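Local coordinates for protein hydroxylase, putative (Mycobacterium tuberculosis, PDB 3AFF) that probably hydroxylates the phenolic ring of the secosteroid 3-HSA during cholesterol breakdown, using reduced flavin and molecular oxygen as the oxygenase half of a two-component monooxygenase, at residues P112-S117 and H147-F152; D64-F69 and G299-E304. All coordinates share one frame; numbering follows the deposited sequence.

In the fold
Reading from the N terminus, D64-F69 comes first, at the start of helix 65-76 in the N-terminal helical region. The chain then runs into the beta region, where strand 116-119 is joined by strand 150-159 and interaction 1 closes a loop with 29 residues between its segments, 19 of them strand and none helix. Only with G299-E304, on helix 286-309, does interaction 2 close a far longer loop of 229 residues, and the whole of interaction 1 falls within it; the two nest and do not cross. Their centres lie 24 Å apart and their nearest atoms about 10 Å, so they do not touch. Interaction 1 ties strands within the sheet, whereas interaction 2 joins the N- and C-terminal helical regions.

Interaction 1 (P112-S117 and H147-F152); sequences PSTRIS and HASWTF
S117 and T151 pair in parallel register, their CA atoms 4.6 Å apart, and the bonds around them define the tight end of this contact. S117 N donates to W150 O at 3.0 Å, and F152 N returns a bond to S117 O with an N-H...O angle of 168°. The two hydroxyls meet as well: S117 OG lies 2.8 Å from T151 OG1, close enough for a hydrogen bond whose donor is not settled. S117 OG reaches it from between its backbone N and carbonyl carbon, and S142 OG is a second, weak partner. On the sheet face bearing I116, the CG2 methyl stands over the centre of the F152 ring, 3.9 Å from its centroid and 13° off the normal, a CH-pi contact; H95, F99 and L96 also touch that ring.

Toward R115 the pairing gives way to bent and side-chain bonds. S149 N reaches R115 O at an N-H...O angle of only 142°, and W150 N, buried here, has no hydrogen-bond partner. R115 bends at chi3 and directs NE to H147 O, 2.9 Å away and in the carbonyl plane. Water enters on this side: one molecule links R115 N to S149 OG, another is bonded to H147 ND1 and, weakly, to R115 NH2, while H147 NE2 bonds L36 O. The arrangement is that of a parallel strand pair in the central beta domain of the acyl-CoA dehydrogenase fold, its tight end beside S142 and Y120, which probably bind FMN.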
ATOM      1  N   PRO A 112      11.161  55.482  25.745  1.00 25.35           N
ATOM      2  CA  PRO A 112      10.963  54.476  24.697  1.00 25.13           C
ATOM      3  C   PRO A 112      11.367  53.063  25.129  1.00 23.58           C
ATOM      4  O   PRO A 112      11.235  52.113  24.356  1.00 24.41           O
ATOM      5  CB  PRO A 112      11.832  54.995  23.545  1.00 25.96           C
ATOM      6  CG  PRO A 112      12.987  55.688  24.257  1.00 25.65           C
ATOM      7  CD  PRO A 112      12.299  56.378  25.449  1.00 25.81           C
ATOM      8  N   SER A 113      11.778  52.920  26.372  1.00 22.66           N
ATOM      9  CA  SER A 113      12.095  51.584  26.928  1.00 23.32           C
ATOM     10  C   SER A 113      10.900  50.908  27.674  1.00 22.83           C
ATOM     11  O   SER A 113      10.991  49.780  28.195  1.00 22.90           O
ATOM     12  CB  SER A 113      13.331  51.652  27.811  1.00 23.05           C
ATOM     13  OG  SER A 113      13.006  51.990  29.148  1.00 25.68           O
ATOM     14  N   THR A 114       9.793  51.625  27.704  1.00 22.06           N
ATOM     15  CA  THR A 114       8.547  51.176  28.340  1.00 21.82           C
ATOM     16  C   THR A 114       8.091  49.876  27.673  1.00 19.80           C
ATOM     17  O   THR A 114       8.165  49.751  26.444  1.00 20.01           O
ATOM     18  CB  THR A 114       7.464  52.258  28.119  1.00 21.69           C
ATOM     19  OG1 THR A 114       7.934  53.492  28.653  1.00 21.69           O
ATOM     20  CG2 THR A 114       6.124  51.891  28.787  1.00 21.26           C
ATOM     21  N   ARG A 115       7.652  48.919  28.477  1.00 20.95           N
ATOM     22  CA  ARG A 115       7.165  47.590  27.978  1.00 20.85           C
ATOM     23  C   ARG A 115       5.657  47.382  28.175  1.00 21.49           C
ATOM     24  O   ARG A 115       5.027  48.027  29.012  1.00 20.75           O
ATOM     25  CB  ARG A 115       7.914  46.457  28.723  1.00 20.94           C
ATOM     26  CG  ARG A 115       9.399  46.422  28.408  1.00 22.09           C
ATOM     27  CD  ARG A 115      10.085  45.310  29.219  1.00 20.79           C
ATOM     28  NE  ARG A 115      10.222  45.717  30.601  1.00 22.31           N
ATOM     29  CZ  ARG A 115      11.228  46.426  31.099  1.00 25.07           C
ATOM     30  NH1 ARG A 115      12.201  46.869  30.317  1.00 27.49           N
ATOM     31  NH2 ARG A 115      11.242  46.717  32.401  1.00 26.47           N
ATOM     32  N   ILE A 116       5.089  46.459  27.387  1.00 20.30           N
ATOM     33  CA  ILE A 116       3.641  46.292  27.261  1.00 17.16           C
ATOM     34  C   ILE A 116       3.385  44.782  27.395  1.00 18.22           C
ATOM     35  O   ILE A 116       4.018  43.986  26.704  1.00 14.78           O
ATOM     36  CB  ILE A 116       3.094  46.847  25.857  1.00 16.16           C
ATOM     37  CG1 ILE A 116       3.586  48.289  25.573  1.00 18.16           C
ATOM     38  CG2 ILE A 116       1.580  46.798  25.782  1.00 14.75           C
ATOM     39  CD1 ILE A 116       4.793  48.335  24.681  1.00 16.23           C
ATOM     40  N   SER A 117       2.481  44.379  28.292  1.00 17.21           N
ATOM     41  CA  SER A 117       2.111  42.950  28.365  1.00 17.17           C
ATOM     42  C   SER A 117       0.843  42.751  27.531  1.00 17.68           C
ATOM     43  O   SER A 117       0.388  43.692  26.908  1.00 17.99           O
ATOM     44  CB  SER A 117       1.901  42.559  29.829  1.00 17.21           C
ATOM     45  OG  SER A 117       0.873  43.376  30.436  1.00 18.57           O
ATOM     46  N   HIS A 147       6.358  43.251  34.716  1.00 26.45           N
ATOM     47  CA  HIS A 147       7.461  44.035  34.135  1.00 25.92           C
ATOM     48  C   HIS A 147       6.999  45.011  33.056  1.00 25.66           C
ATOM     49  O   HIS A 147       7.809  45.535  32.257  1.00 25.39           O
ATOM     50  CB  HIS A 147       8.554  43.117  33.600  1.00 25.94           C
ATOM     51  CG  HIS A 147       9.248  42.322  34.666  1.00 30.81           C
ATOM     52  ND1 HIS A 147      10.209  42.869  35.494  1.00 33.53           N
ATOM     53  CD2 HIS A 147       9.121  41.019  35.040  1.00 31.25           C
ATOM     54  CE1 HIS A 147      10.630  41.944  36.339  1.00 31.87           C
ATOM     55  NE2 HIS A 147       9.996  40.813  36.078  1.00 31.44           N
ATOM     56  N   ALA A 148       5.696  45.282  33.018  1.00 23.95           N
ATOM     57  CA  ALA A 148       5.162  46.191  31.996  1.00 21.94           C
ATOM     58  C   ALA A 148       4.431  47.371  32.633  1.00 21.81           C
ATOM     59  O   ALA A 148       3.865  47.229  33.726  1.00 22.17           O
ATOM     60  CB  ALA A 148       4.237  45.417  31.086  1.00 22.02           C
ATOM     61  N   SER A 149       4.393  48.532  31.969  1.00 20.12           N
ATOM     62  CA  SER A 149       3.563  49.564  32.566  1.00 22.33           C
ATOM     63  C   SER A 149       2.278  49.930  31.750  1.00 21.48           C
ATOM     64  O   SER A 149       1.560  50.884  32.044  1.00 21.30           O
ATOM     65  CB  SER A 149       4.444  50.757  32.985  1.00 23.36           C
ATOM     66  OG  SER A 149       5.216  51.168  31.888  1.00 27.28           O
ATOM     67  N   TRP A 150       2.019  49.125  30.728  1.00 20.65           N
ATOM     68  CA  TRP A 150       0.825  49.179  29.917  1.00 19.07           C
ATOM     69  C   TRP A 150       0.494  47.718  29.541  1.00 19.26           C
ATOM     70  O   TRP A 150       1.361  46.831  29.636  1.00 17.98           O
ATOM     71  CB  TRP A 150       1.172  49.867  28.612  1.00 19.37           C
ATOM     72  CG  TRP A 150       1.368  51.393  28.658  1.00 19.08           C
ATOM     73  CD1 TRP A 150       2.532  52.072  28.985  1.00 18.94           C
ATOM     74  CD2 TRP A 150       0.395  52.387  28.306  1.00 18.47           C
ATOM     75  NE1 TRP A 150       2.304  53.425  28.891  1.00 22.28           N
ATOM     76  CE2 TRP A 150       1.005  53.652  28.493  1.00 20.00           C
ATOM     77  CE3 TRP A 150      -0.937  52.336  27.860  1.00 16.06           C
ATOM     78  CZ2 TRP A 150       0.331  54.874  28.219  1.00 16.25           C
ATOM     79  CZ3 TRP A 150      -1.607  53.532  27.608  1.00 19.46           C
ATOM     80  CH2 TRP A 150      -0.953  54.805  27.762  1.00 16.47           C
ATOM     81  N   THR A 151      -0.735  47.486  29.068  1.00 19.07           N
ATOM     82  CA  THR A 151      -1.117  46.165  28.631  1.00 18.83           C
ATOM     83  C   THR A 151      -2.063  46.241  27.460  1.00 18.68           C
ATOM     84  O   THR A 151      -2.864  47.178  27.352  1.00 17.10           O
ATOM     85  CB  THR A 151      -1.786  45.334  29.795  1.00 19.09           C
ATOM     86  OG1 THR A 151      -1.698  43.965  29.465  1.00 18.39           O
ATOM     87  CG2 THR A 151      -3.318  45.741  30.070  1.00 17.75           C
ATOM     88  N   PHE A 152      -2.034  45.198  26.636  1.00 16.19           N
ATOM     89  CA  PHE A 152      -3.168  44.903  25.721  1.00 15.71           C
ATOM     90  C   PHE A 152      -4.152  43.929  26.343  1.00 15.33           C
ATOM     91  O   PHE A 152      -3.752  43.003  27.006  1.00 16.85           O
ATOM     92  CB  PHE A 152      -2.681  44.242  24.427  1.00 14.93           C
ATOM     93  CG  PHE A 152      -1.661  45.064  23.644  1.00 17.03           C
ATOM     94  CD1 PHE A 152      -1.950  46.376  23.246  1.00 18.66           C
ATOM     95  CD2 PHE A 152      -0.441  44.505  23.284  1.00 15.95           C
ATOM     96  CE1 PHE A 152      -1.038  47.125  22.452  1.00 18.00           C
ATOM     97  CE2 PHE A 152       0.498  45.284  22.507  1.00 17.02           C
ATOM     98  CZ  PHE A 152       0.176  46.560  22.091  1.00 16.63           C
TER
HETATM   99  O   HOH W   1       7.589  49.366  31.534  1.00 20.90           O
HETATM  100  O   HOH W   2      10.474  45.670  35.117  1.00 33.93           O

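Interaction 2 (D64-F69 and G299-E304); sequences DPALFF and GNVSDE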
ATOM      1  N   ASP A  64      14.801  42.146  11.241  1.00 23.67           N
ATOM      2  CA  ASP A  64      14.390  40.936  10.541  1.00 22.40           C
ATOM      3  C   ASP A  64      13.685  40.023  11.574  1.00 19.83           C
ATOM      4  O   ASP A  64      14.277  39.688  12.626  1.00 19.14           O
ATOM      5  CB  ASP A  64      15.662  40.326   9.999  1.00 23.47           C
ATOM      6  CG  ASP A  64      15.478  38.956   9.359  1.00 26.88           C
ATOM      7  OD1 ASP A  64      14.391  38.319   9.440  1.00 26.16           O
ATOM      8  OD2 ASP A  64      16.500  38.547   8.741  1.00 29.17           O
ATOM      9  N   PRO A  65      12.399  39.682  11.338  1.00 19.61           N
ATOM     10  CA  PRO A  65      11.674  38.931  12.396  1.00 19.51           C
ATOM     11  C   PRO A  65      12.315  37.528  12.691  1.00 19.92           C
ATOM     12  O   PRO A  65      12.252  37.034  13.798  1.00 20.25           O
ATOM     13  CB  PRO A  65      10.239  38.868  11.837  1.00 18.96           C
ATOM     14  CG  PRO A  65      10.450  38.867  10.374  1.00 19.58           C
ATOM     15  CD  PRO A  65      11.505  39.954  10.198  1.00 19.16           C
ATOM     16  N   ALA A  66      13.058  36.954  11.735  1.00 20.51           N
ATOM     17  CA  ALA A  66      13.735  35.696  12.022  1.00 19.79           C
ATOM     18  C   ALA A  66      14.847  35.829  13.057  1.00 20.25           C
ATOM     19  O   ALA A  66      15.103  34.914  13.871  1.00 20.94           O
ATOM     20  CB  ALA A  66      14.211  35.063  10.724  1.00 20.71           C
ATOM     21  N   LEU A  67      15.508  36.997  13.088  1.00 21.44           N
ATOM     22  CA  LEU A  67      16.498  37.232  14.114  1.00 20.23           C
ATOM     23  C   LEU A  67      15.908  37.405  15.479  1.00 19.98           C
ATOM     24  O   LEU A  67      16.522  37.001  16.484  1.00 20.36           O
ATOM     25  CB  LEU A  67      17.324  38.483  13.798  1.00 21.72           C
ATOM     26  CG  LEU A  67      18.174  38.305  12.542  1.00 23.46           C
ATOM     27  CD1 LEU A  67      18.911  39.598  12.298  1.00 29.35           C
ATOM     28  CD2 LEU A  67      19.176  37.093  12.669  1.00 26.14           C
ATOM     29  N   PHE A  68      14.778  38.099  15.565  1.00 19.48           N
ATOM     30  CA  PHE A  68      14.080  38.184  16.838  1.00 20.09           C
ATOM     31  C   PHE A  68      13.712  36.798  17.374  1.00 18.83           C
ATOM     32  O   PHE A  68      13.943  36.526  18.538  1.00 20.87           O
ATOM     33  CB  PHE A  68      12.793  39.039  16.726  1.00 20.06           C
ATOM     34  CG  PHE A  68      12.018  39.081  18.021  1.00 23.28           C
ATOM     35  CD1 PHE A  68      12.367  39.993  19.028  1.00 22.81           C
ATOM     36  CD2 PHE A  68      10.955  38.190  18.243  1.00 22.06           C
ATOM     37  CE1 PHE A  68      11.667  40.027  20.209  1.00 22.54           C
ATOM     38  CE2 PHE A  68      10.268  38.209  19.452  1.00 22.09           C
ATOM     39  CZ  PHE A  68      10.615  39.131  20.409  1.00 23.17           C
ATOM     40  N   PHE A  69      13.130  35.925  16.549  1.00 19.18           N
ATOM     41  CA  PHE A  69      12.784  34.554  17.046  1.00 19.11           C
ATOM     42  C   PHE A  69      13.977  33.673  17.452  1.00 19.75           C
ATOM     43  O   PHE A  69      13.914  32.955  18.463  1.00 20.56           O
ATOM     44  CB  PHE A  69      11.775  33.841  16.117  1.00 19.08           C
ATOM     45  CG  PHE A  69      10.465  34.564  16.022  1.00 16.46           C
ATOM     46  CD1 PHE A  69       9.712  34.815  17.172  1.00 15.80           C
ATOM     47  CD2 PHE A  69       9.984  35.043  14.790  1.00 18.69           C
ATOM     48  CE1 PHE A  69       8.475  35.522  17.089  1.00 15.12           C
ATOM     49  CE2 PHE A  69       8.766  35.728  14.685  1.00 16.33           C
ATOM     50  CZ  PHE A  69       7.996  35.988  15.826  1.00 16.37           C
ATOM     51  N   GLY A 299      11.859  28.933   8.913  1.00 24.18           N
ATOM     52  CA  GLY A 299      11.715  28.964   7.474  1.00 23.45           C
ATOM     53  C   GLY A 299      10.509  29.697   6.927  1.00 22.54           C
ATOM     54  O   GLY A 299      10.617  30.381   5.903  1.00 21.62           O
ATOM     55  N   ASN A 300       9.332  29.495   7.531  1.00 22.00           N
ATOM     56  CA  ASN A 300       8.145  30.208   7.089  1.00 21.31           C
ATOM     57  C   ASN A 300       8.253  31.706   7.396  1.00 20.95           C
ATOM     58  O   ASN A 300       7.783  32.518   6.631  1.00 21.18           O
ATOM     59  CB  ASN A 300       6.947  29.610   7.841  1.00 22.42           C
ATOM     60  CG  ASN A 300       6.745  28.181   7.480  1.00 21.93           C
ATOM     61  OD1 ASN A 300       6.504  27.302   8.320  1.00 25.04           O
ATOM     62  ND2 ASN A 300       6.851  27.933   6.218  1.00 22.06           N
ATOM     63  N   VAL A 301       8.893  32.050   8.516  1.00 20.41           N
ATOM     64  CA  VAL A 301       9.111  33.480   8.875  1.00 22.17           C
ATOM     65  C   VAL A 301      10.026  34.165   7.820  1.00 22.77           C
ATOM     66  O   VAL A 301       9.670  35.154   7.236  1.00 22.22           O
ATOM     67  CB  VAL A 301       9.742  33.582  10.302  1.00 21.47           C
ATOM     68  CG1 VAL A 301      10.118  35.038  10.624  1.00 19.45           C
ATOM     69  CG2 VAL A 301       8.762  32.997  11.337  1.00 21.70           C
ATOM     70  N   SER A 302      11.186  33.563   7.541  1.00 24.39           N
ATOM     71  CA  SER A 302      12.101  34.005   6.465  1.00 25.23           C
ATOM     72  C   SER A 302      11.472  34.126   5.078  1.00 24.78           C
ATOM     73  O   SER A 302      11.677  35.091   4.385  1.00 24.87           O
ATOM     74  CB  SER A 302      13.238  33.000   6.376  1.00 26.87           C
ATOM     75  OG  SER A 302      13.957  33.153   7.563  1.00 33.70           O
ATOM     76  N   ASP A 303      10.674  33.145   4.677  1.00 24.32           N
ATOM     77  CA  ASP A 303      10.004  33.226   3.375  1.00 23.30           C
ATOM     78  C   ASP A 303       9.039  34.402   3.245  1.00 21.78           C
ATOM     79  O   ASP A 303       8.919  35.027   2.178  1.00 22.60           O
ATOM     80  CB  ASP A 303       9.241  31.920   3.052  1.00 24.23           C
ATOM     81  CG  ASP A 303      10.164  30.691   2.850  1.00 26.81           C
ATOM     82  OD1 ASP A 303      11.399  30.843   2.834  1.00 28.26           O
ATOM     83  OD2 ASP A 303       9.639  29.543   2.684  1.00 30.94           O
ATOM     84  N   GLU A 304       8.275  34.646   4.299  1.00 20.75           N
ATOM     85  CA  GLU A 304       7.319  35.747   4.314  1.00 20.30           C
ATOM     86  C   GLU A 304       8.103  37.049   4.316  1.00 20.79           C
ATOM     87  O   GLU A 304       7.768  37.908   3.534  1.00 19.90           O
ATOM     88  CB  GLU A 304       6.418  35.707   5.574  1.00 20.05           C
ATOM     89  CG  GLU A 304       5.377  34.553   5.527  1.00 16.08           C
ATOM     90  CD  GLU A 304       4.513  34.445   6.825  1.00 20.53           C
ATOM     91  OE1 GLU A 304       4.746  35.234   7.760  1.00 17.81           O
ATOM     92  OE2 GLU A 304       3.602  33.574   6.891  1.00 17.41           O
TER
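Apolar contact dominates, and V301 carries most of it, its CB directed at the first turn of helix 65-69. The CG1 methyl, set anti to the backbone N (chi1 174°), does most of the touching: it lies 3.9 Å from P65 CG and 4.1 Å from A66 CB, and it reaches the backbone of the other helix, 3.7 Å from A66 N. The same methyl sits near the plane of the F69 ring, at its edge, 4.2 Å from CD2; CG2 of V301 approaches that ring carbon equally closely. M236, T239 and A243 of helix 233-259 also touch F69.

The polar groups at the interface, D64 and S302, bond within their own helix or its cap. No hydrogen bond crosses: S302 OG merely rests 3.7 Å from A66 CB and is itself bonded to I298 O. D64 is the N-cap of helix 65-76, its OD1 accepting from A66 N at 3.0 Å, with the donor well above the carboxylate plane.

Axes of 65-69 and 299-304 approach to 9.3 Å at 157°, nearly antiparallel, and the nearest CA atoms, of A66 and V301, are 6.0 Å apart; 171 Å² is buried. Such near-antiparallel helix packing joins the N- and C-terminal helical domains of the acyl-CoA dehydrogenase fold.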